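Long-range contacts in toxin PAU_02230 (Photorhabdus asymbiotica subsp. asymbiotica ATCC 43949, PDB 6HV6), which is the Photorhabdus toxin PaTox, a mixed alpha/beta protein built round a six-stranded antiparallel sheet and a set of packed helices: residues Y122-K133 against T145-M154; P235-L243 against I356-I364. The protein carries 1 engineered substitution. All blocks are in the same frame, centred on the assembly; numbering follows the deposited sequence.

Contact 1: residues Y122-K133 against T145-M154; sequences YDNFNGLSLDKK and TTKGVLAGKM
Tyr122, Phe125 and Asn126 lie on a turn-rich connection that leads into helix 130-138, and they pack on the first three turns of the long helix 144-176. The two aromatic rings rest on successive residues of that helix. Val149 CG2 sits over the centre of the Tyr122 ring, 3.8 Å from its centroid and 11° off the normal, a CH-pi contact. Val149 CG1 meets Tyr122 CB at 3.7 Å. The phenol end reaches further back along the helix, where Tyr122 OH touches Thr145 CG2. Leu150 CD2 makes a second CH-pi contact, 3.9 Å from the centroid of the Phe125 ring and shifted toward the rim. Thr146 CG2 comes to the edge of the same ring, 3.4 Å from Phe125 CE2. Thr146 OG1 is hydrogen-bonded to Asp143.

Lys153 runs its aliphatic chain past Phe125 CB, with CD at 3.8 Å, and bends only at the end (chi4 -63°). That bend brings NZ to Asn126 OD1 at 2.7 Å, 24° out of the carbonyl plane. NZ also donates to Tyr117 O and to a water held by Asp123 OD1. Three acceptors therefore grip the ammonium, and the carboxylate beyond the water probably favours its charge. Lys133 crosses Lys153, and its NZ donates to Leu128 O at 2.8 Å within its own segment. Lys133 CB lies against Met154 SD, and Leu130 CD1 packs on Met154 CG.

Around this contact, Leu150 and Met154 also touch Tyr137 on helix 130-138. Thr145 and Ala151 face helix 101-115, while Met154 reaches Met86 on helix 80-93. The start of helix 144-176 is thus packed within a cluster of helices.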
loop_
_atom_site.group_PDB
_atom_site.type_symbol
_atom_site.label_atom_id
_atom_site.label_comp_id
_atom_site.label_asym_id
_atom_site.label_seq_id
_atom_site.Cartn_x
_atom_site.Cartn_y
_atom_site.Cartn_z
ATOM N N TYR A 122 -13.734 9.682 -30.816
ATOM C CA TYR A 122 -13.811 8.345 -30.238
ATOM C C TYR A 122 -15.109 8.113 -29.481
ATOM O O TYR A 122 -15.204 7.139 -28.719
ATOM C CB TYR A 122 -12.607 8.104 -29.338
ATOM C CG TYR A 122 -11.340 8.261 -30.131
ATOM C CD1 TYR A 122 -10.830 7.197 -30.864
ATOM C CD2 TYR A 122 -10.684 9.476 -30.192
ATOM C CE1 TYR A 122 -9.682 7.337 -31.610
ATOM C CE2 TYR A 122 -9.521 9.621 -30.942
ATOM C CZ TYR A 122 -9.038 8.545 -31.656
ATOM O OH TYR A 122 -7.893 8.657 -32.402
ATOM N N ASP A 123 -16.113 8.974 -29.696
ATOM C CA ASP A 123 -17.362 8.883 -28.953
ATOM C C ASP A 123 -18.033 7.532 -29.142
ATOM O O ASP A 123 -18.821 7.109 -28.291
ATOM C CB ASP A 123 -18.324 9.976 -29.399
ATOM C CG ASP A 123 -17.992 11.338 -28.807
ATOM O OD1 ASP A 123 -17.269 11.416 -27.791
ATOM O OD2 ASP A 123 -18.483 12.323 -29.363
ATOM N N ASN A 124 -17.765 6.860 -30.260
ATOM C CA ASN A 124 -18.390 5.562 -30.486
ATOM C C ASN A 124 -18.000 4.549 -29.418
ATOM O O ASN A 124 -18.714 3.559 -29.230
ATOM C CB ASN A 124 -18.006 5.030 -31.865
ATOM C CG ASN A 124 -16.583 4.506 -31.903
ATOM O OD1 ASN A 124 -15.629 5.276 -31.974
ATOM N ND2 ASN A 124 -16.434 3.187 -31.831
ATOM N N PHE A 125 -16.885 4.769 -28.715
ATOM C CA PHE A 125 -16.503 3.865 -27.641
ATOM C C PHE A 125 -17.300 4.117 -26.369
ATOM O O PHE A 125 -17.353 3.238 -25.505
ATOM C CB PHE A 125 -15.001 3.994 -27.328
ATOM C CG PHE A 125 -14.110 3.527 -28.441
ATOM C CD1 PHE A 125 -14.382 2.355 -29.115
ATOM C CD2 PHE A 125 -13.001 4.260 -28.814
ATOM C CE1 PHE A 125 -13.564 1.907 -30.140
ATOM C CE2 PHE A 125 -12.189 3.824 -29.845
ATOM C CZ PHE A 125 -12.476 2.653 -30.512
ATOM N N ASN A 126 -17.925 5.291 -26.235
ATOM C CA ASN A 126 -18.627 5.586 -24.990
ATOM C C ASN A 126 -19.790 4.629 -24.730
ATOM O O ASN A 126 -20.118 4.352 -23.573
ATOM C CB ASN A 126 -19.134 7.023 -25.009
ATOM C CG ASN A 126 -18.015 8.018 -24.890
ATOM O OD1 ASN A 126 -16.942 7.702 -24.358
ATOM N ND2 ASN A 126 -18.259 9.227 -25.341
ATOM N N GLY A 127 -20.440 4.137 -25.762
ATOM C CA GLY A 127 -21.554 3.266 -25.431
ATOM C C GLY A 127 -21.200 1.835 -25.073
ATOM O O GLY A 127 -22.095 1.060 -24.717
ATOM N N LEU A 128 -19.926 1.463 -25.133
ATOM C CA LEU A 128 -19.512 0.070 -25.070
ATOM C C LEU A 128 -19.328 -0.391 -23.629
ATOM O O LEU A 128 -18.949 0.381 -22.746
ATOM C CB LEU A 128 -18.213 -0.132 -25.848
ATOM C CG LEU A 128 -18.267 0.240 -27.333
ATOM C CD1 LEU A 128 -16.967 -0.125 -28.041
ATOM C CD2 LEU A 128 -19.452 -0.436 -28.008
ATOM N N SER A 129 -19.635 -1.657 -23.390
ATOM C CA SER A 129 -19.362 -2.252 -22.091
ATOM C C SER A 129 -17.859 -2.315 -21.847
ATOM O O SER A 129 -17.047 -2.209 -22.772
ATOM C CB SER A 129 -19.941 -3.665 -22.013
ATOM O OG SER A 129 -19.227 -4.503 -22.890
ATOM N N LEU A 130 -17.491 -2.515 -20.577
ATOM C CA LEU A 130 -16.079 -2.662 -20.234
ATOM C C LEU A 130 -15.440 -3.811 -21.016
ATOM O O LEU A 130 -14.393 -3.642 -21.649
ATOM C CB LEU A 130 -15.933 -2.886 -18.723
ATOM C CG LEU A 130 -14.521 -3.126 -18.195
ATOM C CD1 LEU A 130 -13.618 -1.973 -18.592
ATOM C CD2 LEU A 130 -14.524 -3.318 -16.682
ATOM N N ASP A 131 -16.067 -4.986 -20.998
ATOM C CA ASP A 131 -15.495 -6.122 -21.722
ATOM C C ASP A 131 -15.325 -5.818 -23.209
ATOM O O ASP A 131 -14.358 -6.268 -23.832
ATOM C CB ASP A 131 -16.365 -7.363 -21.534
ATOM C CG ASP A 131 -15.930 -8.184 -20.340
ATOM O OD1 ASP A 131 -14.715 -8.237 -20.075
ATOM O OD2 ASP A 131 -16.793 -8.755 -19.659
ATOM N N LYS A 132 -16.271 -5.088 -23.800
ATOM C CA LYS A 132 -16.150 -4.731 -25.209
ATOM C C LYS A 132 -14.974 -3.785 -25.429
ATOM O O LYS A 132 -14.184 -3.971 -26.361
ATOM C CB LYS A 132 -17.444 -4.092 -25.704
ATOM C CG LYS A 132 -17.498 -3.956 -27.214
ATOM C CD LYS A 132 -17.167 -5.283 -27.864
ATOM C CE LYS A 132 -17.631 -5.341 -29.303
ATOM N NZ LYS A 132 -17.479 -6.725 -29.828
ATOM N N LYS A 133 -14.850 -2.757 -24.584
ATOM C CA LYS A 133 -13.687 -1.869 -24.643
ATOM C C LYS A 133 -12.377 -2.646 -24.529
ATOM O O LYS A 133 -11.407 -2.357 -25.236
ATOM C CB LYS A 133 -13.769 -0.816 -23.531
ATOM C CG LYS A 133 -14.889 0.228 -23.698
ATOM C CD LYS A 133 -14.647 1.393 -22.719
ATOM C CE LYS A 133 -15.610 2.565 -22.951
ATOM N NZ LYS A 133 -16.970 2.289 -22.384
ATOM N N THR A 145 -2.968 5.099 -30.996
ATOM C CA THR A 145 -3.754 6.197 -30.443
ATOM C C THR A 145 -5.045 5.673 -29.837
ATOM O O THR A 145 -5.415 6.026 -28.712
ATOM C CB THR A 145 -4.048 7.224 -31.536
ATOM O OG1 THR A 145 -2.808 7.691 -32.086
ATOM C CG2 THR A 145 -4.828 8.415 -30.972
ATOM N N THR A 146 -5.722 4.788 -30.565
ATOM C CA THR A 146 -7.030 4.307 -30.151
ATOM C C THR A 146 -6.922 3.471 -28.889
ATOM O O THR A 146 -7.753 3.595 -27.983
ATOM C CB THR A 146 -7.650 3.519 -31.313
ATOM O OG1 THR A 146 -7.702 4.370 -32.456
ATOM C CG2 THR A 146 -9.050 3.050 -31.002
ATOM N N LYS A 147 -5.891 2.625 -28.806
ATOM C CA LYS A 147 -5.639 1.896 -27.571
ATOM C C LYS A 147 -5.434 2.855 -26.397
ATOM O O LYS A 147 -5.988 2.643 -25.315
ATOM C CB LYS A 147 -4.429 0.977 -27.746
ATOM C CG LYS A 147 -4.623 -0.208 -28.733
ATOM C CD LYS A 147 -3.484 -1.215 -28.549
ATOM C CE LYS A 147 -3.268 -2.123 -29.777
ATOM N NZ LYS A 147 -4.487 -2.904 -30.181
ATOM N N GLY A 148 -4.655 3.926 -26.591
ATOM C CA GLY A 148 -4.478 4.898 -25.514
ATOM C C GLY A 148 -5.794 5.513 -25.073
ATOM O O GLY A 148 -6.088 5.593 -23.880
ATOM N N VAL A 149 -6.616 5.935 -26.041
ATOM C CA VAL A 149 -7.950 6.455 -25.746
ATOM C C VAL A 149 -8.747 5.446 -24.924
ATOM O O VAL A 149 -9.388 5.797 -23.930
ATOM C CB VAL A 149 -8.686 6.807 -27.056
ATOM C CG1 VAL A 149 -10.174 7.006 -26.793
ATOM C CG2 VAL A 149 -8.085 8.062 -27.698
ATOM N N LEU A 150 -8.723 4.175 -25.340
ATOM C CA LEU A 150 -9.477 3.143 -24.640
ATOM C C LEU A 150 -8.974 2.971 -23.219
ATOM O O LEU A 150 -9.769 2.842 -22.285
ATOM C CB LEU A 150 -9.388 1.809 -25.401
ATOM C CG LEU A 150 -10.257 1.744 -26.654
ATOM C CD1 LEU A 150 -9.815 0.598 -27.592
ATOM C CD2 LEU A 150 -11.745 1.601 -26.274
ATOM N N ALA A 151 -7.651 2.953 -23.041
ATOM C CA ALA A 151 -7.093 2.930 -21.695
ATOM C C ALA A 151 -7.574 4.128 -20.887
ATOM O O ALA A 151 -7.912 3.995 -19.706
ATOM C CB ALA A 151 -5.571 2.915 -21.764
ATOM N N GLY A 152 -7.620 5.309 -21.508
ATOM C CA GLY A 152 -8.146 6.470 -20.810
ATOM C C GLY A 152 -9.590 6.279 -20.383
ATOM O O GLY A 152 -9.949 6.542 -19.232
ATOM N N LYS A 153 -10.431 5.789 -21.300
ATOM C CA LYS A 153 -11.853 5.621 -20.997
ATOM C C LYS A 153 -12.098 4.530 -19.962
ATOM O O LYS A 153 -13.090 4.594 -19.222
ATOM C CB LYS A 153 -12.630 5.308 -22.286
ATOM C CG LYS A 153 -12.751 6.509 -23.255
ATOM C CD LYS A 153 -13.587 6.146 -24.513
ATOM C CE LYS A 153 -13.711 7.355 -25.441
ATOM N NZ LYS A 153 -14.442 8.514 -24.830
ATOM N N MET A 154 -11.229 3.521 -19.903
ATOM C CA MET A 154 -11.338 2.422 -18.948
ATOM C C MET A 154 -10.654 2.695 -17.614
ATOM O O MET A 154 -10.725 1.846 -16.718
ATOM C CB MET A 154 -10.734 1.150 -19.543
ATOM C CG MET A 154 -11.601 0.528 -20.651
ATOM S SD MET A 154 -10.869 -1.026 -21.183
ATOM C CE MET A 154 -9.650 -0.492 -22.369
HETATM O O HOH W 1 -14.780 10.311 -26.916
#

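Contact 2: residues P235-L243 against I356-I364; sequences PLYKSLKEL and ISGRNLNEI
Arg359 reaches across to Ser239 on helix 235-244. Its CB points toward that helix, and bends at chi2 and chi3 (-64°) carry the guanidinium alongside it. NE gives a weak bond, 3.4 Å long, to a water that also binds Ser239 OG and donates to Ile356 O. CZ lies beneath Ile364 CA, which covers one face of the flat group. At the tip, NH2 donates to Ser239 OG at 2.9 Å. The bond is straight, 179° at the hydrogen, and lies in the guanidinium plane. This bond and Ile364 over the face hold the group's rotation; the water adds little.

Apolar contacts extend along helix 235-244 on from Arg359. Ile364 CG2 meets both Ser239 CB and Leu236 CD1 at 3.6 Å. Ile356 and Glu242 pass in opposite directions, CG2 of Ile356 3.4 Å from CG of Glu242, and Ile356 CD1 packs on Leu243 CD1. A second water joins Glu242 OE2 to Ser357 N. Leu236 and Leu243 continue onto helix 199-211.

The 356-364 segment is a type I' turn from Ile356 to Arg359, followed by a helix start. There Asn360 and Glu363 exchange side-chain-to-backbone bonds, the pattern of an N-terminal capping box.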
loop_
_atom_site.group_PDB
_atom_site.type_symbol
_atom_site.label_atom_id
_atom_site.label_comp_id
_atom_site.label_asym_id
_atom_site.label_seq_id
_atom_site.Cartn_x
_atom_site.Cartn_y
_atom_site.Cartn_z
ATOM N N PRO A 235 -3.330 16.620 4.261
ATOM C CA PRO A 235 -2.263 16.941 5.219
ATOM C C PRO A 235 -1.564 15.713 5.785
ATOM O O PRO A 235 -0.363 15.783 6.066
ATOM C CB PRO A 235 -2.988 17.753 6.306
ATOM C CG PRO A 235 -4.412 17.375 6.186
ATOM C CD PRO A 235 -4.661 17.026 4.745
ATOM N N LEU A 236 -2.249 14.579 5.917
ATOM C CA LEU A 236 -1.580 13.394 6.443
ATOM C C LEU A 236 -0.604 12.821 5.429
ATOM O O LEU A 236 0.519 12.452 5.781
ATOM C CB LEU A 236 -2.608 12.335 6.852
ATOM C CG LEU A 236 -2.007 11.030 7.387
ATOM C CD1 LEU A 236 -1.056 11.287 8.565
ATOM C CD2 LEU A 236 -3.129 10.089 7.831
ATOM N N TYR A 237 -1.022 12.734 4.163
ATOM C CA TYR A 237 -0.120 12.289 3.104
ATOM C C TYR A 237 1.095 13.202 2.980
ATOM O O TYR A 237 2.227 12.721 2.843
ATOM C CB TYR A 237 -0.866 12.222 1.773
ATOM C CG TYR A 237 0.021 11.801 0.620
ATOM C CD1 TYR A 237 0.544 10.525 0.559
ATOM C CD2 TYR A 237 0.329 12.683 -0.405
ATOM C CE1 TYR A 237 1.361 10.132 -0.489
ATOM C CE2 TYR A 237 1.143 12.303 -1.458
ATOM C CZ TYR A 237 1.650 11.024 -1.498
ATOM O OH TYR A 237 2.460 10.630 -2.538
ATOM N N LYS A 238 0.884 14.521 3.021
ATOM C CA LYS A 238 2.013 15.450 2.959
ATOM C C LYS A 238 2.975 15.229 4.124
ATOM O O LYS A 238 4.197 15.281 3.944
ATOM C CB LYS A 238 1.515 16.904 2.945
ATOM C CG LYS A 238 0.937 17.354 1.594
ATOM C CD LYS A 238 0.993 18.873 1.387
ATOM C CE LYS A 238 -0.005 19.601 2.242
ATOM N NZ LYS A 238 -0.245 21.032 1.797
ATOM N N SER A 239 2.448 14.970 5.325
ATOM C CA SER A 239 3.324 14.738 6.475
ATOM C C SER A 239 4.099 13.436 6.321
ATOM O O SER A 239 5.272 13.352 6.711
ATOM C CB SER A 239 2.513 14.719 7.777
ATOM O OG SER A 239 1.930 15.976 8.074
ATOM N N LEU A 240 3.453 12.402 5.775
ATOM C CA LEU A 240 4.144 11.141 5.518
ATOM C C LEU A 240 5.308 11.350 4.558
ATOM O O LEU A 240 6.420 10.859 4.797
ATOM C CB LEU A 240 3.162 10.100 4.965
ATOM C CG LEU A 240 2.138 9.507 5.943
ATOM C CD1 LEU A 240 1.116 8.663 5.188
ATOM C CD2 LEU A 240 2.819 8.659 7.004
ATOM N N LYS A 241 5.075 12.089 3.467
ATOM C CA LYS A 241 6.162 12.359 2.530
ATOM C C LYS A 241 7.299 13.098 3.212
ATOM O O LYS A 241 8.473 12.839 2.931
ATOM C CB LYS A 241 5.659 13.153 1.322
ATOM C CG LYS A 241 4.974 12.297 0.271
ATOM C CD LYS A 241 4.876 13.017 -1.060
ATOM C CE LYS A 241 4.062 14.294 -0.922
ATOM N NZ LYS A 241 3.742 14.956 -2.229
ATOM N N GLU A 242 6.975 14.006 4.127
ATOM C CA GLU A 242 8.017 14.773 4.792
ATOM C C GLU A 242 8.752 13.928 5.821
ATOM O O GLU A 242 9.983 13.996 5.924
ATOM C CB GLU A 242 7.413 16.015 5.446
ATOM C CG GLU A 242 8.435 16.887 6.151
ATOM C CD GLU A 242 9.412 17.547 5.195
ATOM O OE1 GLU A 242 9.139 17.554 3.972
ATOM O OE2 GLU A 242 10.450 18.061 5.674
ATOM N N LEU A 243 8.013 13.139 6.605
ATOM C CA LEU A 243 8.651 12.219 7.542
ATOM C C LEU A 243 9.540 11.224 6.804
ATOM O O LEU A 243 10.589 10.808 7.322
ATOM C CB LEU A 243 7.572 11.501 8.359
ATOM C CG LEU A 243 7.987 10.487 9.426
ATOM C CD1 LEU A 243 8.990 11.086 10.431
ATOM C CD2 LEU A 243 6.751 9.991 10.137
ATOM N N ILE A 356 7.999 17.762 12.080
ATOM C CA ILE A 356 7.919 17.463 10.657
ATOM C C ILE A 356 7.085 18.575 10.028
ATOM O O ILE A 356 5.869 18.652 10.246
ATOM C CB ILE A 356 7.324 16.068 10.401
ATOM C CG1 ILE A 356 8.394 14.989 10.584
ATOM C CG2 ILE A 356 6.752 15.950 9.011
ATOM C CD1 ILE A 356 8.677 14.642 12.009
ATOM N N SER A 357 7.750 19.460 9.279
ATOM C CA SER A 357 7.126 20.668 8.730
ATOM C C SER A 357 6.386 21.442 9.813
ATOM O O SER A 357 5.272 21.927 9.607
ATOM C CB SER A 357 6.182 20.341 7.573
ATOM O OG SER A 357 6.797 19.496 6.618
ATOM N N GLY A 358 7.005 21.550 10.986
ATOM C CA GLY A 358 6.402 22.281 12.082
ATOM C C GLY A 358 5.363 21.527 12.881
ATOM O O GLY A 358 4.753 22.118 13.778
ATOM N N ARG A 359 5.136 20.247 12.593
ATOM C CA ARG A 359 4.152 19.443 13.305
ATOM C C ARG A 359 4.850 18.276 13.989
ATOM O O ARG A 359 5.670 17.592 13.368
ATOM C CB ARG A 359 3.061 18.923 12.354
ATOM C CG ARG A 359 2.194 20.020 11.724
ATOM C CD ARG A 359 0.740 19.570 11.490
ATOM N NE ARG A 359 0.618 18.483 10.518
ATOM C CZ ARG A 359 -0.534 17.908 10.169
ATOM N NH1 ARG A 359 -1.673 18.315 10.714
ATOM N NH2 ARG A 359 -0.547 16.918 9.276
ATOM N N ASN A 360 4.533 18.053 15.263
ATOM C CA ASN A 360 4.973 16.841 15.940
ATOM C C ASN A 360 4.090 15.662 15.521
ATOM O O ASN A 360 3.078 15.821 14.828
ATOM C CB ASN A 360 4.950 17.029 17.458
ATOM C CG ASN A 360 3.579 17.431 17.982
ATOM O OD1 ASN A 360 2.575 16.781 17.691
ATOM N ND2 ASN A 360 3.532 18.514 18.756
ATOM N N LEU A 361 4.481 14.459 15.939
ATOM C CA LEU A 361 3.743 13.286 15.484
ATOM C C LEU A 361 2.304 13.311 15.982
ATOM O O LEU A 361 1.404 12.818 15.290
ATOM C CB LEU A 361 4.437 11.993 15.920
ATOM C CG LEU A 361 5.822 11.651 15.365
ATOM C CD1 LEU A 361 6.118 10.155 15.551
ATOM C CD2 LEU A 361 5.964 12.044 13.897
ATOM N N ASN A 362 2.058 13.899 17.159
ATOM C CA ASN A 362 0.690 13.978 17.665
ATOM C C ASN A 362 -0.169 14.872 16.780
ATOM O O ASN A 362 -1.308 14.523 16.442
ATOM C CB ASN A 362 0.684 14.490 19.105
ATOM C CG ASN A 362 0.860 13.382 20.122
ATOM O OD1 ASN A 362 0.691 12.202 19.820
ATOM N ND2 ASN A 362 1.176 13.766 21.349
ATOM N N GLU A 363 0.361 16.034 16.395
ATOM C CA GLU A 363 -0.394 16.946 15.546
ATOM C C GLU A 363 -0.639 16.351 14.168
ATOM O O GLU A 363 -1.652 16.661 13.532
ATOM C CB GLU A 363 0.344 18.280 15.434
ATOM C CG GLU A 363 0.490 19.003 16.765
ATOM C CD GLU A 363 1.501 20.129 16.719
ATOM O OE1 GLU A 363 2.625 19.903 16.227
ATOM O OE2 GLU A 363 1.168 21.244 17.173
ATOM N N ILE A 364 0.274 15.500 13.693
ATOM C CA ILE A 364 0.054 14.805 12.427
ATOM C C ILE A 364 -1.113 13.835 12.550
ATOM O O ILE A 364 -1.951 13.728 11.643
ATOM C CB ILE A 364 1.338 14.091 11.978
ATOM C CG1 ILE A 364 2.445 15.109 11.685
ATOM C CG2 ILE A 364 1.066 13.215 10.749
ATOM C CD1 ILE A 364 3.814 14.474 11.446
HETATM O O HOH W 2 3.537 18.182 8.709
HETATM O O HOH W 3 10.475 18.863 8.450
#

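Contact 1 and contact 2 lie far apart, with centres 40 Å from each other and nearest atoms about 21 Å apart. They share no helix or strand. Along the chain they come in series, because contact 1 closes before contact 2 opens. Contact 1 is local, with only 11 residues between its segments, and belongs to the helical part that includes helices 80-93, 101-115 and 130-138. Contact 2 joins segments with 112 residues between them. Most strands of the six-stranded sheet lie in that interval, so it brings the end of the modelled chain back to a helix that precedes them. The two contacts lie in separate regions of one chain.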